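Local coordinates for protein endoglucanase, family GH5 (Zobellia galactanivorans, PDB 6GL2) that hydrolyses hemicellulose, probably including mixed-linked glucan, and probably has some activity on cellulose, at residues Asp52-Lys56 with Met57-Thr61; Asn93-Glu97 with Asn98-Val102; Trp326-Pro329 with Glu330-Glu333. All blocks are in the same frame, centred on the assembly; numbering follows the deposited sequence.

Contact 1. Residues Asp52-Lys56 with Met57-Thr61; sequences DEIAK and MGFKT
Met57, Gly58 and Phe59 turn their backbone amides back onto the carbonyls of Glu53, Ala55 and Ile54, closing the last turn of helix 48-57. Met57 N donates to Glu53 O at 3.1 Å, the final regular helical bond among them. Gly58 N then reaches Ala55 O at 3.0 Å from above the carbonyl plane, well off its lone pairs, while Phe59 N makes a weak bond to Ile54 O at 3.4 Å. With Gly58 at positive phi (113°), this is a Schellman motif; a beta carbon at that position would be jammed against the preceding carbonyl oxygen, which accounts for the glycine.

Ala55 O has a second donor: a water 2.9 Å from Ala55 O also donates to Phe59 O, 2.7 Å away, and one molecule thereby ties the helix end to the chain leaving it. Ile54 O is close to the Phe59 ring as well, lying in its plane at the edge beside CD2. Over the same turn, Ile54 CG2 packs on Phe59 CB at 3.8 Å; this methyl is anti to the backbone N, with CG1 beside that N (chi1 -54°), which sends the CG1-CD1 branch to Trp326. Lys56 bends at chi3 (69°) to bring NZ within 2.7 Å of Glu53 OE2, a salt bridge met on the syn side of the carboxylate and tilted out of its plane.

Beyond the turn, Lys60 and Thr61 pair with Ala23 as the chain enters strand 61-64 of the barrel. The chemistry implies a helix end in which Glu53 O has a backbone amide, Ala55 O an amide and a water, and Ile54 O a weak bond, with the Lys56-Glu53 salt bridge on the outer flank and the Ile54-Phe59 contact on the buried one.

Contact 2. Residues Asn93-Glu97 with Asn98-Val102; sequences NFALE and NEMYV
A Schellman motif ends helix 82-96 within the beta-alpha-beta unit of strand 61-64, helix 82-96 and strand 101-105, in the TIM barrel of this GH5 enzyme. Glu99, at positive phi (72°), is its C-prime residue: Met100 N bonds to Ala95 O at 3.1 Å and Glu99 N to Leu96 O at 2.9 Å. Ala95 O is gripped twice, since Asn98 N comes to it from the face of its carbonyl plane opposite Met100 N.

The side chain of Asn98 folds back along the helix: CG is turned beside its own backbone N (chi1 -86°), which brings ND2 back to donate to Phe94 O at 2.9 Å, with an N-H...O angle of 155°, while also bonding Asp52 of helix 48-57. An alanine here would remove the amide and is likely to leave both Phe94 O and the Asp52 carboxylate without this shared donor. Met100 lays CB and CG against Ala95 O, and its SD approaches Ala95 CB at 4.2 Å. A water donates to Leu96 O and to Met100 O, the same carbonyl oxygen that Leu96 CD2 touches at 3.5 Å.

Contact 3. Residues Trp326-Pro329 with Glu330-Glu333; sequences WNYP and EIAE
With CG beside the backbone N and anti to the carbonyl carbon (chi1 -65°), Trp326 brings its indole against the first turn of the following helix, where its CZ3 meets Ala332 CB at 3.7 Å. The methyl lies 4.2 Å from the centroid of the six-membered ring and 29° off its normal, an off-centre CH-pi contact. Ile331 extends its longer branch (chi2 174°), which carries CD1 to within 3.9 Å of Tyr328 CB.

Tyr328 occupies the N-cap position of helix 329-336, the C-terminal helix that follows the last strand of the barrel, and Pro329 is the first residue in helical conformation. A proline suits this position because its nitrogen has no hydrogen to offer and the first turn has no earlier carbonyl to receive one. Tyr328 O is approached by two weak bonds, from Ile331 N and from Ala332 N. The first firm helical bond follows, from Glu333 N to Pro329 O at 2.8 Å, the donor tilted slightly from the carbonyl plane.

Glu330, bent at chi2, brings OE2 obliquely near the proline ring, 3.8 Å from Pro329 CG. Arg287 and Ala291 of helix 284-301 flank Ile331, while Met57 of helix 48-57 packs against Ala332.

Contacts 1 and 2 are the same event at successive helices of the barrel: each ends a helix in a Schellman motif before a strand. All three contacts are partly buried, but contact 3 is farthest from the chain centre, about 21 Å between centres against 17 Å and 16 Å for contacts 1 and 2. Contacts 1 and 2 also touch: polar bonds from helix 48-57 and from the chain after it reach the turn at the end of helix 82-96. Contact 3 begins a helix instead, with weak first-turn backbone bonds, and meets contact 1 by apolar packing of Trp326 on Ile54 and Met57. Contacts 2 and 3 do not touch; contact 1 lies against both.

Contact 1. Residues Asp52-Lys56 with Met57-Thr61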
ATOM      1  N   ASP A  52     -17.924   3.336   6.173  1.00  9.07           N
ATOM      2  CA  ASP A  52     -18.356   4.238   7.209  1.00  9.43           C
ATOM      3  C   ASP A  52     -17.831   3.819   8.584  1.00  8.06           C
ATOM      4  O   ASP A  52     -17.396   4.688   9.348  1.00  9.57           O
ATOM      5  CB  ASP A  52     -19.927   4.227   7.338  1.00  9.40           C
ATOM      6  CG  ASP A  52     -20.606   4.913   6.183  1.00  9.40           C
ATOM      7  OD1 ASP A  52     -20.039   5.646   5.358  1.00 11.44           O
ATOM      8  OD2 ASP A  52     -21.857   4.650   6.066  1.00 10.76           O
ATOM      9  N   GLU A  53     -17.807   2.522   8.870  1.00  8.99           N
ATOM     10  CA  GLU A  53     -17.310   2.088  10.154  1.00  9.75           C
ATOM     11  C   GLU A  53     -15.803   2.322  10.284  1.00  9.06           C
ATOM     12  O   GLU A  53     -15.275   2.611  11.383  1.00  9.10           O
ATOM     13  CB  GLU A  53     -17.555   0.635  10.390  1.00  9.21           C
ATOM     14  CG  GLU A  53     -19.048   0.340  10.514  1.00 10.90           C
ATOM     15  CD  GLU A  53     -19.746   1.191  11.578  1.00 12.21           C
ATOM     16  OE1 GLU A  53     -19.185   1.341  12.681  1.00 13.66           O
ATOM     17  OE2 GLU A  53     -20.856   1.700  11.318  1.00 13.84           O
ATOM     18  N   ILE A  54     -15.065   2.152   9.206  1.00  8.55           N
ATOM     19  CA  ILE A  54     -13.592   2.414   9.196  1.00  9.59           C
ATOM     20  C   ILE A  54     -13.376   3.862   9.576  1.00  8.84           C
ATOM     21  O   ILE A  54     -12.492   4.210  10.397  1.00  9.35           O
ATOM     22  CB  ILE A  54     -12.984   2.067   7.834  1.00  9.43           C
ATOM     23  CG1 ILE A  54     -13.334   0.604   7.429  1.00 10.18           C
ATOM     24  CG2 ILE A  54     -11.454   2.253   7.862  1.00 10.57           C
ATOM     25  CD1 ILE A  54     -12.941  -0.465   8.394  1.00  9.86           C
ATOM     26  N   ALA A  55     -14.097   4.816   8.939  1.00  8.89           N
ATOM     27  CA  ALA A  55     -13.962   6.216   9.247  1.00  9.10           C
ATOM     28  C   ALA A  55     -14.460   6.516  10.631  1.00  9.09           C
ATOM     29  O   ALA A  55     -13.791   7.362  11.338  1.00 10.15           O
ATOM     30  CB  ALA A  55     -14.754   7.028   8.223  1.00 10.03           C
ATOM     31  N   LYS A  56     -15.519   5.940  11.130  1.00 10.17           N
ATOM     32  CA  LYS A  56     -16.026   6.261  12.460  1.00 12.21           C
ATOM     33  C   LYS A  56     -15.075   5.875  13.517  1.00 11.69           C
ATOM     34  O   LYS A  56     -15.033   6.473  14.569  1.00 13.29           O
ATOM     35  CB  LYS A  56     -17.378   5.566  12.678  1.00 12.34           C
ATOM     36  CG  LYS A  56     -18.544   6.197  11.893  1.00 15.50           C
ATOM     37  CD  LYS A  56     -19.754   5.298  11.563  1.00 18.69           C
ATOM     38  CE  LYS A  56     -20.486   4.959  12.795  1.00 20.56           C
ATOM     39  NZ  LYS A  56     -21.654   4.027  12.528  1.00 16.54           N
ATOM     40  N   MET A  57     -14.285   4.817  13.286  1.00 10.58           N
ATOM     41  CA  MET A  57     -13.256   4.324  14.237  1.00 10.80           C
ATOM     42  C   MET A  57     -12.093   5.283  14.293  1.00 11.40           C
ATOM     43  O   MET A  57     -11.354   5.263  15.285  1.00 13.87           O
ATOM     44  CB  MET A  57     -12.888   2.862  13.843  1.00 11.16           C
ATOM     45  CG  MET A  57     -11.722   2.292  14.605  1.00 12.01           C
ATOM     46  SD  MET A  57     -11.937   2.206  16.396  1.00 13.63           S
ATOM     47  CE  MET A  57     -12.971   0.738  16.531  1.00 16.59           C
ATOM     48  N   GLY A  58     -11.919   6.113  13.294  1.00 10.43           N
ATOM     49  CA  GLY A  58     -10.893   7.143  13.324  1.00 11.09           C
ATOM     50  C   GLY A  58      -9.733   7.011  12.329  1.00 10.64           C
ATOM     51  O   GLY A  58      -8.828   7.793  12.367  1.00 12.13           O
ATOM     52  N   PHE A  59      -9.824   5.960  11.494  1.00 10.20           N
ATOM     53  CA  PHE A  59      -8.874   5.885  10.392  1.00  8.74           C
ATOM     54  C   PHE A  59      -9.079   7.046   9.436  1.00  9.29           C
ATOM     55  O   PHE A  59     -10.231   7.284   9.037  1.00  9.97           O
ATOM     56  CB  PHE A  59      -9.033   4.533   9.654  1.00  8.83           C
ATOM     57  CG  PHE A  59      -8.611   3.306  10.450  1.00  8.54           C
ATOM     58  CD1 PHE A  59      -7.222   3.097  10.616  1.00  9.24           C
ATOM     59  CD2 PHE A  59      -9.478   2.527  11.169  1.00 10.54           C
ATOM     60  CE1 PHE A  59      -6.786   2.018  11.357  1.00  9.47           C
ATOM     61  CE2 PHE A  59      -9.064   1.419  11.860  1.00 10.11           C
ATOM     62  CZ  PHE A  59      -7.689   1.240  12.021  1.00  9.43           C
ATOM     63  N   LYS A  60      -8.022   7.680   9.038  1.00  8.92           N
ATOM     64  CA  LYS A  60      -8.077   8.793   8.135  1.00  9.61           C
ATOM     65  C   LYS A  60      -7.787   8.441   6.653  1.00  9.35           C
ATOM     66  O   LYS A  60      -8.120   9.165   5.753  1.00  9.80           O
ATOM     67  CB  LYS A  60      -7.180   9.951   8.656  1.00 10.23           C
ATOM     68  CG  LYS A  60      -7.275  11.176   7.827  1.00 13.04           C
ATOM     69  CD  LYS A  60      -8.659  11.834   7.825  1.00 13.83           C
ATOM     70  CE  LYS A  60      -8.738  13.237   7.159  1.00 15.30           C
ATOM     71  NZ  LYS A  60     -10.043  13.879   7.339  1.00 18.09           N
ATOM     72  N   THR A  61      -7.164   7.269   6.494  1.00  9.04           N
ATOM     73  CA  THR A  61      -6.718   6.794   5.157  1.00  9.00           C
ATOM     74  C   THR A  61      -7.249   5.389   4.916  1.00  7.54           C
ATOM     75  O   THR A  61      -7.184   4.535   5.790  1.00  8.21           O
ATOM     76  CB  THR A  61      -5.218   6.789   4.961  1.00  9.27           C
ATOM     77  OG1 THR A  61      -4.750   8.143   5.071  1.00  9.68           O
ATOM     78  CG2 THR A  61      -4.714   6.245   3.645  1.00  9.30           C
TER
HETATM   79  O   HOH W   1     -11.973   9.149  10.038  1.00 14.32           O

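Contact 2. Residues Asn93-Glu97 with Asn98-Val102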
ATOM      1  N   ASN A  93     -15.016   6.512  -3.703  1.00  9.46           N
ATOM      2  CA  ASN A  93     -15.984   7.548  -3.272  1.00  9.52           C
ATOM      3  C   ASN A  93     -16.582   7.262  -1.958  1.00  9.42           C
ATOM      4  O   ASN A  93     -16.788   8.211  -1.194  1.00 11.54           O
ATOM      5  CB  ASN A  93     -17.082   7.758  -4.326  1.00 10.51           C
ATOM      6  CG  ASN A  93     -16.581   8.674  -5.374  1.00 13.93           C
ATOM      7  OD1 ASN A  93     -16.189   8.282  -6.390  1.00 17.04           O
ATOM      8  ND2 ASN A  93     -16.343   9.936  -4.989  1.00 16.88           N
ATOM      9  N   PHE A  94     -16.768   6.013  -1.555  1.00  9.81           N
ATOM     10  CA  PHE A  94     -17.259   5.697  -0.207  1.00  9.67           C
ATOM     11  C   PHE A  94     -16.306   6.341   0.817  1.00 10.09           C
ATOM     12  O   PHE A  94     -16.732   6.862   1.858  1.00 11.65           O
ATOM     13  CB  PHE A  94     -17.313   4.241   0.117  1.00  9.90           C
ATOM     14  CG  PHE A  94     -18.238   3.396  -0.722  1.00 11.24           C
ATOM     15  CD1 PHE A  94     -19.335   3.880  -1.358  1.00 11.25           C
ATOM     16  CD2 PHE A  94     -17.975   2.039  -0.833  1.00 11.08           C
ATOM     17  CE1 PHE A  94     -20.200   3.021  -2.122  1.00 12.35           C
ATOM     18  CE2 PHE A  94     -18.793   1.233  -1.591  1.00 12.58           C
ATOM     19  CZ  PHE A  94     -19.852   1.760  -2.165  1.00 12.44           C
ATOM     20  N   ALA A  95     -15.022   6.177   0.636  1.00  9.28           N
ATOM     21  CA  ALA A  95     -13.964   6.736   1.484  1.00  9.07           C
ATOM     22  C   ALA A  95     -13.895   8.247   1.430  1.00  9.11           C
ATOM     23  O   ALA A  95     -13.842   8.959   2.450  1.00  9.69           O
ATOM     24  CB  ALA A  95     -12.635   6.093   1.210  1.00 10.90           C
ATOM     25  N   LEU A  96     -13.842   8.766   0.208  1.00  8.77           N
ATOM     26  CA  LEU A  96     -13.756  10.213   0.046  1.00  9.20           C
ATOM     27  C   LEU A  96     -14.906  10.934   0.656  1.00  9.74           C
ATOM     28  O   LEU A  96     -14.726  12.007   1.297  1.00 11.52           O
ATOM     29  CB  LEU A  96     -13.626  10.636  -1.452  1.00  9.89           C
ATOM     30  CG  LEU A  96     -12.325  10.158  -2.127  1.00 11.13           C
ATOM     31  CD1 LEU A  96     -12.465  10.250  -3.678  1.00 13.04           C
ATOM     32  CD2 LEU A  96     -11.051  10.893  -1.610  1.00 11.86           C
ATOM     33  N   GLU A  97     -16.098  10.401   0.575  1.00 10.47           N
ATOM     34  CA  GLU A  97     -17.346  10.939   1.225  0.50 10.30           C
ATOM     35  C   GLU A  97     -17.278  10.965   2.714  1.00 11.96           C
ATOM     36  O   GLU A  97     -18.023  11.714   3.380  1.00 14.02           O
ATOM     37  CB  GLU A  97     -18.556  10.110   0.804  0.50  9.78           C
ATOM     38  CG  GLU A  97     -18.956  10.347  -0.644  0.50  9.54           C
ATOM     39  CD  GLU A  97     -19.741   9.252  -1.286  0.50 10.85           C
ATOM     40  OE1 GLU A  97     -20.204   8.328  -0.591  0.50 12.45           O
ATOM     41  OE2 GLU A  97     -19.849   9.401  -2.540  0.50 10.87           O
ATOM     42  N   ASN A  98     -16.414  10.139   3.320  1.00 10.65           N
ATOM     43  CA  ASN A  98     -16.126  10.041   4.709  1.00  9.70           C
ATOM     44  C   ASN A  98     -14.960  10.939   5.103  1.00 10.16           C
ATOM     45  O   ASN A  98     -14.421  10.774   6.196  1.00 11.88           O
ATOM     46  CB  ASN A  98     -15.898   8.589   5.128  1.00 10.55           C
ATOM     47  CG  ASN A  98     -17.165   7.858   5.460  1.00 10.30           C
ATOM     48  OD1 ASN A  98     -17.804   8.096   6.519  1.00 13.21           O
ATOM     49  ND2 ASN A  98     -17.595   6.941   4.611  1.00  9.84           N
ATOM     50  N   GLU A  99     -14.522  11.785   4.181  1.00 10.69           N
ATOM     51  CA  GLU A  99     -13.444  12.702   4.452  1.00 12.34           C
ATOM     52  C   GLU A  99     -12.077  12.015   4.545  1.00 10.99           C
ATOM     53  O   GLU A  99     -11.157  12.577   5.152  1.00 13.25           O
ATOM     54  CB  GLU A  99     -13.736  13.633   5.656  1.00 16.09           C
ATOM     55  CG  GLU A  99     -15.062  14.394   5.474  1.00 19.67           C
ATOM     56  CD  GLU A  99     -15.025  15.188   4.177  1.00 23.17           C
ATOM     57  OE1 GLU A  99     -14.258  16.168   4.121  0.50 28.21           O
ATOM     58  OE2 GLU A  99     -15.717  14.843   3.215  0.50 29.61           O
ATOM     59  N   MET A 100     -11.948  10.795   4.053  1.00  9.49           N
ATOM     60  CA  MET A 100     -10.697  10.042   4.090  1.00  9.46           C
ATOM     61  C   MET A 100      -9.849  10.292   2.857  1.00  8.91           C
ATOM     62  O   MET A 100     -10.326  10.663   1.795  1.00 10.34           O
ATOM     63  CB  MET A 100     -11.000   8.548   4.184  1.00  9.40           C
ATOM     64  CG  MET A 100     -11.830   8.160   5.405  1.00 10.16           C
ATOM     65  SD  MET A 100     -12.325   6.426   5.351  1.00 12.15           S
ATOM     66  CE  MET A 100     -10.796   5.674   5.972  1.00 12.26           C
ATOM     67  N   TYR A 101      -8.561  10.024   3.040  1.00  8.49           N
ATOM     68  CA  TYR A 101      -7.637   9.837   1.942  1.00  7.98           C
ATOM     69  C   TYR A 101      -7.893   8.410   1.368  1.00  8.19           C
ATOM     70  O   TYR A 101      -8.254   7.531   2.163  1.00  8.33           O
ATOM     71  CB  TYR A 101      -6.177   9.919   2.402  1.00  9.11           C
ATOM     72  CG  TYR A 101      -5.756  11.348   2.771  1.00  9.94           C
ATOM     73  CD1 TYR A 101      -6.000  11.841   4.023  1.00 10.14           C
ATOM     74  CD2 TYR A 101      -5.215  12.141   1.846  1.00 10.30           C
ATOM     75  CE1 TYR A 101      -5.686  13.202   4.358  1.00 10.62           C
ATOM     76  CE2 TYR A 101      -4.822  13.496   2.148  1.00 12.20           C
ATOM     77  CZ  TYR A 101      -5.135  13.965   3.365  1.00 12.21           C
ATOM     78  OH  TYR A 101      -4.821  15.283   3.676  1.00 13.92           O
ATOM     79  N   VAL A 102      -7.572   8.255   0.103  0.60  8.03           N
ATOM     80  CA  VAL A 102      -7.773   6.920  -0.528  0.60  7.86           C
ATOM     81  C   VAL A 102      -6.533   6.725  -1.363  0.60  7.35           C
ATOM     82  O   VAL A 102      -6.140   7.551  -2.199  0.60  8.38           O
ATOM     83  CB  VAL A 102      -9.015   6.861  -1.440  0.60  7.95           C
ATOM     84  CG1 VAL A 102      -8.976   5.572  -2.234  0.60  8.77           C
ATOM     85  CG2 VAL A 102     -10.240   6.913  -0.567  0.60  8.53           C
TER
HETATM   86  O   HOH W   2     -11.962  12.993   1.323  1.00 14.35           O
HETATM   87  O   HOH W   3     -18.799  14.401   2.722  0.54 28.83           O

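Contact 3. Residues Trp326-Pro329 with Glu330-Glu333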
ATOM      1  N   TRP A 326     -16.501  -4.603  15.011  1.00 10.79           N
ATOM      2  CA  TRP A 326     -15.085  -4.889  15.115  1.00 10.29           C
ATOM      3  C   TRP A 326     -14.867  -6.160  15.820  1.00 10.88           C
ATOM      4  O   TRP A 326     -15.380  -6.424  16.922  1.00 12.11           O
ATOM      5  CB  TRP A 326     -14.350  -3.757  15.827  1.00 10.94           C
ATOM      6  CG  TRP A 326     -14.414  -2.503  15.004  1.00 10.61           C
ATOM      7  CD1 TRP A 326     -15.417  -1.532  14.986  1.00 11.40           C
ATOM      8  CD2 TRP A 326     -13.476  -2.054  14.013  1.00  9.97           C
ATOM      9  NE1 TRP A 326     -15.195  -0.608  14.031  1.00 10.54           N
ATOM     10  CE2 TRP A 326     -13.993  -0.849  13.443  1.00 10.44           C
ATOM     11  CE3 TRP A 326     -12.200  -2.498  13.565  1.00 10.16           C
ATOM     12  CZ2 TRP A 326     -13.371  -0.187  12.435  1.00 10.02           C
ATOM     13  CZ3 TRP A 326     -11.606  -1.862  12.547  1.00 10.05           C
ATOM     14  CH2 TRP A 326     -12.164  -0.675  11.978  1.00 10.66           C
ATOM     15  N   ASN A 327     -14.067  -7.058  15.249  1.00 10.70           N
ATOM     16  CA  ASN A 327     -13.612  -8.253  15.928  1.00 11.87           C
ATOM     17  C   ASN A 327     -12.635  -7.871  17.039  1.00 10.76           C
ATOM     18  O   ASN A 327     -12.682  -8.404  18.138  1.00 11.85           O
ATOM     19  CB  ASN A 327     -13.003  -9.243  14.893  1.00 12.96           C
ATOM     20  CG  ASN A 327     -14.066  -9.756  13.846  1.00 14.74           C
ATOM     21  OD1 ASN A 327     -15.191  -9.919  14.171  1.00 19.69           O
ATOM     22  ND2 ASN A 327     -13.690  -9.786  12.590  1.00 20.30           N
ATOM     23  N   TYR A 328     -11.705  -6.967  16.735  1.00 11.10           N
ATOM     24  CA  TYR A 328     -10.666  -6.517  17.606  1.00  9.67           C
ATOM     25  C   TYR A 328     -10.564  -5.017  17.731  1.00 10.88           C
ATOM     26  O   TYR A 328      -9.648  -4.376  17.207  1.00 10.76           O
ATOM     27  CB  TYR A 328      -9.301  -7.144  17.278  1.00 10.99           C
ATOM     28  CG  TYR A 328      -9.312  -8.658  17.393  1.00 10.58           C
ATOM     29  CD1 TYR A 328      -9.459  -9.234  18.655  1.00 10.27           C
ATOM     30  CD2 TYR A 328      -9.175  -9.531  16.320  1.00 11.17           C
ATOM     31  CE1 TYR A 328      -9.475 -10.581  18.815  1.00 10.73           C
ATOM     32  CE2 TYR A 328      -9.219 -10.919  16.448  1.00 10.71           C
ATOM     33  CZ  TYR A 328      -9.403 -11.456  17.730  1.00 12.04           C
ATOM     34  OH  TYR A 328      -9.394 -12.840  17.821  1.00 14.04           O
ATOM     35  N   PRO A 329     -11.610  -4.422  18.326  1.00 11.15           N
ATOM     36  CA  PRO A 329     -11.666  -2.966  18.349  1.00 10.75           C
ATOM     37  C   PRO A 329     -10.447  -2.336  19.047  1.00 11.60           C
ATOM     38  O   PRO A 329     -10.085  -1.225  18.703  1.00 12.89           O
ATOM     39  CB  PRO A 329     -12.926  -2.668  19.120  1.00 13.29           C
ATOM     40  CG  PRO A 329     -13.209  -3.862  19.914  1.00 12.43           C
ATOM     41  CD  PRO A 329     -12.745  -5.020  19.085  1.00 11.99           C
ATOM     42  N   GLU A 330      -9.868  -3.047  20.027  1.00 12.66           N
ATOM     43  CA  GLU A 330      -8.762  -2.437  20.756  1.00 13.46           C
ATOM     44  C   GLU A 330      -7.512  -2.301  19.896  1.00 13.72           C
ATOM     45  O   GLU A 330      -6.772  -1.371  20.055  1.00 13.48           O
ATOM     46  CB  GLU A 330      -8.439  -3.214  22.027  1.00 15.54           C
ATOM     47  CG  GLU A 330      -9.603  -3.278  22.989  1.00 18.93           C
ATOM     48  CD  GLU A 330     -10.331  -1.957  23.089  1.00 26.02           C
ATOM     49  OE1 GLU A 330      -9.716  -0.964  23.592  1.00 28.78           O
ATOM     50  OE2 GLU A 330     -11.517  -1.867  22.626  1.00 32.81           O
ATOM     51  N   ILE A 331      -7.297  -3.210  18.928  1.00 11.65           N
ATOM     52  CA  ILE A 331      -6.214  -3.036  17.940  1.00 11.03           C
ATOM     53  C   ILE A 331      -6.454  -1.766  17.169  1.00 10.83           C
ATOM     54  O   ILE A 331      -5.553  -0.988  16.940  1.00 11.93           O
ATOM     55  CB  ILE A 331      -5.988  -4.286  17.046  1.00 10.65           C
ATOM     56  CG1 ILE A 331      -5.512  -5.492  17.882  1.00 11.52           C
ATOM     57  CG2 ILE A 331      -5.015  -3.989  15.887  1.00 10.58           C
ATOM     58  CD1 ILE A 331      -5.396  -6.814  17.153  1.00 12.48           C
ATOM     59  N   ALA A 332      -7.699  -1.660  16.644  1.00 11.65           N
ATOM     60  CA  ALA A 332      -8.019  -0.463  15.851  1.00 10.87           C
ATOM     61  C   ALA A 332      -7.767   0.835  16.632  1.00 11.47           C
ATOM     62  O   ALA A 332      -7.180   1.776  16.141  1.00 12.33           O
ATOM     63  CB  ALA A 332      -9.437  -0.528  15.286  1.00 11.64           C
ATOM     64  N   GLU A 333      -8.263   0.787  17.867  1.00 12.46           N
ATOM     65  CA  GLU A 333      -8.144   1.993  18.707  0.50 14.12           C
ATOM     66  C   GLU A 333      -6.700   2.298  19.005  1.00 15.38           C
ATOM     67  O   GLU A 333      -6.323   3.462  19.032  1.00 16.79           O
ATOM     68  CB  GLU A 333      -8.971   1.807  19.984  0.50 13.72           C
ATOM     69  CG  GLU A 333     -10.456   1.978  19.721  0.50 14.58           C
ATOM     70  CD  GLU A 333     -11.354   1.237  20.699  0.50 16.43           C
ATOM     71  OE1 GLU A 333     -10.843   0.850  21.765  0.50 20.39           O
ATOM     72  OE2 GLU A 333     -12.551   1.059  20.424  0.50 17.61           O
TER